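Local coordinates for MdbA protein (Corynebacterium matruchotii ATCC 14266, PDB 6BO0) that probably catalyses the formation of disulfide bonds in exported proteins, as a DsbA-like thiol-disulfide oxidoreductase of the thioredoxin clan, at residues A[39-44]-A[70-75]; A[21-26]-A[100-105]. All blocks are in the same frame, centred on the assembly; numbering follows the deposited sequence.

Interaction 1 pairs strand 39-44 with the parallel strand 72-75 in the interior of the mixed sheet. Interaction 2 joins the edge strand 20-24 of the same sheet to the C-terminal end of helix 89-103. Strand 27-31 lies between strands 20-24 and 72-78 and so links the two. Their centres are 15 Å apart; the nearest atoms come to about 5 Å without touching. Strand 72-78 and helix 89-103 follow each other in the chain. Strand 39-45 runs toward C49, which is modified to S-hydroxycysteine and opens a CHYC sequence, consistent with the CXXC redox site of this family. Interaction 1 is therefore the nearer in sequence to that cysteine.

Interaction 1. Residues A[39-44]-A[70-75]; sequences KTVDIY and GKVKVN
V41 takes both of its backbone bonds from the strand 72-75. Its N donates to K73 O at 2.9 Å, and its O accepts N75 N at 2.8 Å. K39 and I43 extend the ladder. K39 N reaches K71 O in a more bent bond of 3.1 Å, K39 O accepts K73 N, and I43 N gives a nearly straight bond to N75 O at 2.9 Å. The strands are parallel and their axes diverge by 23°. T40 and D42 turn their backbone bonds the other way, to D185 and F183, so strand 39-44 is bonded along both edges.

D42 and N75 lie side by side on one face of the sheet. N75 ND2 donates to D42 OD1 at 3.0 Å. The oxygen lies in the amide plane of N75, but the donor meets it on the syn side, 33° out of the carboxylate plane. With CG beside the backbone N in both residues (chi1 near -70° in both), the two polar groups point the same way. T40 CG2 packs 3.6 Å from N75 ND2. R77 also forms a salt bridge to D42 OD1.

On the other face the contacts between V41, V72, I43 and V74 are apolar. V41 CG2 meets V72 CG1 at 3.8 Å, and I43 CD1 touches V74 CG1 at 3.9 Å. Helix 51-68 packs on this face through M63, L66 and I67.

This is the parallel strand pair of a right-handed beta-alpha-beta unit in the thioredoxin fold. D42 is buried, but OD1 has both an amide and a guanidinium partner, which would probably favour its ionised form.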
loop_
_atom_site.group_PDB
_atom_site.type_symbol
_atom_site.label_atom_id
_atom_site.label_comp_id
_atom_site.label_asym_id
_atom_site.label_seq_id
_atom_site.Cartn_x
_atom_site.Cartn_y
_atom_site.Cartn_z
ATOM N N LYS A 39 -18.115 4.193 3.670
ATOM C CA LYS A 39 -17.672 3.124 4.551
ATOM C C LYS A 39 -16.149 3.162 4.709
ATOM O O LYS A 39 -15.431 3.384 3.751
ATOM C CB LYS A 39 -18.090 1.791 3.965
ATOM C CG LYS A 39 -19.593 1.557 4.051
ATOM C CD LYS A 39 -19.943 0.232 3.424
ATOM C CE LYS A 39 -21.303 -0.268 3.844
ATOM N NZ LYS A 39 -22.406 0.582 3.353
ATOM N N THR A 40 -15.687 2.898 5.915
ATOM C CA THR A 40 -14.248 2.795 6.181
ATOM C C THR A 40 -13.807 1.359 5.948
ATOM O O THR A 40 -14.328 0.451 6.568
ATOM C CB THR A 40 -13.931 3.243 7.615
ATOM O OG1 THR A 40 -14.298 4.623 7.760
ATOM C CG2 THR A 40 -12.452 3.104 7.935
ATOM N N VAL A 41 -12.815 1.178 5.076
ATOM C CA VAL A 41 -12.317 -0.147 4.742
ATOM C C VAL A 41 -10.843 -0.169 5.157
ATOM O O VAL A 41 -10.011 0.513 4.569
ATOM C CB VAL A 41 -12.486 -0.486 3.256
ATOM C CG1 VAL A 41 -11.978 -1.892 2.975
ATOM C CG2 VAL A 41 -13.944 -0.331 2.837
ATOM N N ASP A 42 -10.524 -0.961 6.169
ATOM C CA ASP A 42 -9.143 -1.141 6.627
ATOM C C ASP A 42 -8.561 -2.387 5.977
ATOM O O ASP A 42 -9.159 -3.471 6.087
ATOM C CB ASP A 42 -9.110 -1.272 8.152
ATOM C CG ASP A 42 -9.485 0.011 8.863
ATOM O OD1 ASP A 42 -8.755 1.003 8.724
ATOM O OD2 ASP A 42 -10.517 0.046 9.582
ATOM N N ILE A 43 -7.405 -2.231 5.334
ATOM C CA ILE A 43 -6.736 -3.331 4.650
ATOM C C ILE A 43 -5.340 -3.477 5.228
ATOM O O ILE A 43 -4.482 -2.620 5.037
ATOM C CB ILE A 43 -6.664 -3.096 3.132
ATOM C CG1 ILE A 43 -8.073 -2.867 2.577
ATOM C CG2 ILE A 43 -5.935 -4.251 2.437
ATOM C CD1 ILE A 43 -8.102 -2.574 1.102
ATOM N N TYR A 44 -5.135 -4.567 5.952
ATOM C CA TYR A 44 -3.846 -4.884 6.555
ATOM C C TYR A 44 -3.074 -5.776 5.599
ATOM O O TYR A 44 -3.543 -6.848 5.212
ATOM C CB TYR A 44 -4.063 -5.603 7.890
ATOM C CG TYR A 44 -4.751 -4.731 8.936
ATOM C CD1 TYR A 44 -6.123 -4.628 8.997
ATOM C CD2 TYR A 44 -4.009 -4.014 9.857
ATOM C CE1 TYR A 44 -6.734 -3.854 9.961
ATOM C CE2 TYR A 44 -4.597 -3.240 10.807
ATOM C CZ TYR A 44 -5.970 -3.153 10.858
ATOM O OH TYR A 44 -6.532 -2.356 11.824
ATOM N N GLY A 70 -16.713 7.663 -4.100
ATOM C CA GLY A 70 -17.082 8.162 -2.797
ATOM C C GLY A 70 -17.829 7.145 -1.960
ATOM O O GLY A 70 -18.352 7.487 -0.888
ATOM N N LYS A 71 -17.735 5.869 -2.341
ATOM C CA LYS A 71 -18.420 4.808 -1.585
ATOM C C LYS A 71 -17.625 4.315 -0.380
ATOM O O LYS A 71 -18.219 3.855 0.600
ATOM C CB LYS A 71 -18.755 3.603 -2.483
ATOM C CG LYS A 71 -19.605 3.909 -3.701
ATOM C CD LYS A 71 -21.020 4.339 -3.352
ATOM C CE LYS A 71 -21.899 3.159 -2.981
ATOM N NZ LYS A 71 -23.332 3.549 -2.771
ATOM N N VAL A 72 -16.301 4.428 -0.446
ATOM C CA VAL A 72 -15.427 3.958 0.601
ATOM C C VAL A 72 -14.268 4.927 0.802
ATOM O O VAL A 72 -13.858 5.651 -0.125
ATOM C CB VAL A 72 -14.804 2.559 0.293
ATOM C CG1 VAL A 72 -15.889 1.503 0.157
ATOM C CG2 VAL A 72 -13.919 2.571 -0.947
ATOM N N LYS A 73 -13.788 4.923 2.045
ATOM C CA LYS A 73 -12.515 5.508 2.434
ATOM C C LYS A 73 -11.657 4.294 2.767
ATOM O O LYS A 73 -11.978 3.538 3.688
ATOM C CB LYS A 73 -12.690 6.379 3.687
ATOM C CG LYS A 73 -11.397 6.848 4.338
ATOM C CD LYS A 73 -11.632 7.620 5.621
ATOM C CE LYS A 73 -11.950 9.071 5.333
ATOM N NZ LYS A 73 -12.178 9.838 6.591
ATOM N N VAL A 74 -10.558 4.100 2.027
ATOM C CA VAL A 74 -9.691 2.944 2.237
ATOM C C VAL A 74 -8.478 3.365 3.049
ATOM O O VAL A 74 -7.772 4.326 2.686
ATOM C CB VAL A 74 -9.265 2.303 0.903
ATOM C CG1 VAL A 74 -8.116 1.320 1.091
ATOM C CG2 VAL A 74 -10.431 1.607 0.229
ATOM N N ASN A 75 -8.250 2.646 4.131
ATOM C CA ASN A 75 -7.019 2.774 4.917
ATOM C C ASN A 75 -6.114 1.596 4.607
ATOM O O ASN A 75 -6.378 0.462 5.037
ATOM C CB ASN A 75 -7.368 2.758 6.395
ATOM C CG ASN A 75 -8.089 3.998 6.851
ATOM O OD1 ASN A 75 -7.847 5.097 6.377
ATOM N ND2 ASN A 75 -8.957 3.823 7.838
#

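Interaction 2. Residues A[21-26]-A[100-105]; sequences NKVDGS and IAKDDS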
loop_
_atom_site.group_PDB
_atom_site.type_symbol
_atom_site.label_atom_id
_atom_site.label_comp_id
_atom_site.label_asym_id
_atom_site.label_seq_id
_atom_site.Cartn_x
_atom_site.Cartn_y
_atom_site.Cartn_z
ATOM N N ASN A 21 -4.760 11.209 -1.250
ATOM C CA ASN A 21 -3.958 10.365 -0.396
ATOM C C ASN A 21 -3.442 11.179 0.746
ATOM O O ASN A 21 -2.852 12.243 0.530
ATOM C CB ASN A 21 -2.748 9.762 -1.150
ATOM C CG ASN A 21 -1.872 10.818 -1.839
ATOM O OD1 ASN A 21 -2.382 11.662 -2.582
ATOM N ND2 ASN A 21 -0.571 10.756 -1.637
ATOM N N LYS A 22 -3.594 10.680 1.957
ATOM C CA LYS A 22 -2.887 11.293 3.063
ATOM C C LYS A 22 -2.601 10.256 4.139
ATOM O O LYS A 22 -3.190 9.194 4.162
ATOM C CB LYS A 22 -3.617 12.499 3.613
ATOM C CG LYS A 22 -4.813 12.135 4.433
ATOM C CD LYS A 22 -5.350 13.364 5.157
ATOM C CE LYS A 22 -6.144 12.985 6.406
ATOM N NZ LYS A 22 -6.207 14.091 7.405
ATOM N N VAL A 23 -1.649 10.549 4.995
ATOM C CA VAL A 23 -1.378 9.698 6.134
ATOM C C VAL A 23 -2.268 10.126 7.285
ATOM O O VAL A 23 -2.314 11.294 7.630
ATOM C CB VAL A 23 0.098 9.752 6.506
ATOM C CG1 VAL A 23 0.376 8.910 7.735
ATOM C CG2 VAL A 23 0.924 9.281 5.313
ATOM N N ASP A 24 -2.999 9.160 7.832
ATOM C CA ASP A 24 -3.907 9.364 8.950
ATOM C C ASP A 24 -3.543 8.358 10.027
ATOM O O ASP A 24 -3.886 7.179 9.881
ATOM C CB ASP A 24 -5.365 9.123 8.522
ATOM C CG ASP A 24 -6.335 9.215 9.695
ATOM O OD1 ASP A 24 -6.080 10.052 10.592
ATOM O OD2 ASP A 24 -7.344 8.473 9.728
ATOM N N GLY A 25 -2.862 8.793 11.084
ATOM C CA GLY A 25 -2.392 7.841 12.094
ATOM C C GLY A 25 -1.402 6.917 11.424
ATOM O O GLY A 25 -0.448 7.352 10.791
ATOM N N SER A 26 -1.663 5.623 11.479
ATOM C CA SER A 26 -0.771 4.667 10.838
ATOM C C SER A 26 -1.333 4.187 9.484
ATOM O O SER A 26 -0.794 3.257 8.900
ATOM C CB SER A 26 -0.491 3.486 11.768
ATOM O OG SER A 26 -1.702 2.873 12.211
ATOM N N ILE A 100 6.099 7.817 -0.717
ATOM C CA ILE A 100 5.274 8.320 -1.811
ATOM C C ILE A 100 3.879 8.728 -1.291
ATOM O O ILE A 100 3.351 9.778 -1.662
ATOM C CB ILE A 100 5.172 7.274 -2.935
ATOM C CG1 ILE A 100 6.556 6.948 -3.494
ATOM C CG2 ILE A 100 4.246 7.701 -4.025
ATOM C CD1 ILE A 100 6.593 5.749 -4.409
ATOM N N ALA A 101 3.298 7.900 -0.434
ATOM C CA ALA A 101 1.984 8.218 0.124
ATOM C C ALA A 101 1.988 9.546 0.854
ATOM O O ALA A 101 1.009 10.293 0.773
ATOM C CB ALA A 101 1.525 7.127 1.070
ATOM N N LYS A 102 3.044 9.799 1.614
ATOM C CA LYS A 102 3.100 10.977 2.459
ATOM C C LYS A 102 3.449 12.244 1.669
ATOM O O LYS A 102 2.884 13.315 1.926
ATOM C CB LYS A 102 4.116 10.765 3.588
ATOM C CG LYS A 102 4.044 11.842 4.666
ATOM C CD LYS A 102 4.996 11.582 5.811
ATOM C CE LYS A 102 4.779 12.649 6.853
ATOM N NZ LYS A 102 5.564 12.496 8.087
ATOM N N ASP A 103 4.379 12.127 0.710
ATOM C CA ASP A 103 4.955 13.307 0.028
ATOM C C ASP A 103 4.572 13.498 -1.406
ATOM O O ASP A 103 4.925 14.526 -2.002
ATOM C CB ASP A 103 6.466 13.209 -0.072
ATOM C CG ASP A 103 7.151 13.432 1.193
ATOM O OD1 ASP A 103 6.542 13.452 2.271
ATOM O OD2 ASP A 103 8.397 13.602 1.112
ATOM N N ASP A 104 3.917 12.534 -2.010
ATOM C CA ASP A 104 3.745 12.524 -3.426
ATOM C C ASP A 104 2.272 12.320 -3.780
ATOM O O ASP A 104 1.399 12.497 -2.936
ATOM C CB ASP A 104 4.694 11.494 -4.068
ATOM C CG ASP A 104 5.260 11.958 -5.403
ATOM O OD1 ASP A 104 4.472 12.093 -6.370
ATOM O OD2 ASP A 104 6.478 12.194 -5.482
ATOM N N SER A 105 1.993 12.043 -5.040
ATOM C CA SER A 105 0.622 12.031 -5.515
ATOM C C SER A 105 -0.037 10.659 -5.319
ATOM O O SER A 105 0.609 9.601 -5.260
ATOM C CB SER A 105 0.539 12.398 -7.000
ATOM O OG SER A 105 1.102 11.364 -7.789
HETATM O O HOH W 1 -0.173 12.768 1.213
HETATM O O HOH W 2 -1.424 14.157 -2.205
#
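N21 uses one amide nitrogen to grip the end of helix 89-103. Its ND2 donates to D104 O in a straight bond of 2.9 Å, 172° at the hydrogen. The acceptor lies in the N21 amide plane, while the donor sits above the D104 carbonyl plane. A second bond, from ND2 to A101 O, is also 2.9 Å but weak, since it bends to 129°. Thus N21 bridges two carbonyls, one in the last helical turn and one just past it. CG of N21 sits between its own backbone N and carbonyl carbon (chi1 54°), which sends the amide across to the helix.

Water 1 bridges N21 O and A101 O, 2.8 Å from each. Water 2 lies 2.7 Å from N21 OD1 and has a weak, longer bond to D104 O. Beyond the helix, D104 OD1 accepts S105 N at 2.8 Å through its anti lone pair. S105 then serves as the N-cap of helix 106-118, with OG bonded to V108 N, while D104 OD2 is bonded to T145 and K142.

The apolar part is small. V23 CG2 rests against K102 CB at 3.9 Å and runs obliquely to that side chain. The K102 chain is extended and carries its amine away to a salt bridge with E157.

The contact thus ties the edge strand 20-24 to the junction of two helices. A101 touches V28 of the adjacent strand 27-31 and Y109 of helix 106-118, and I100 and D103 touch helix 143-151.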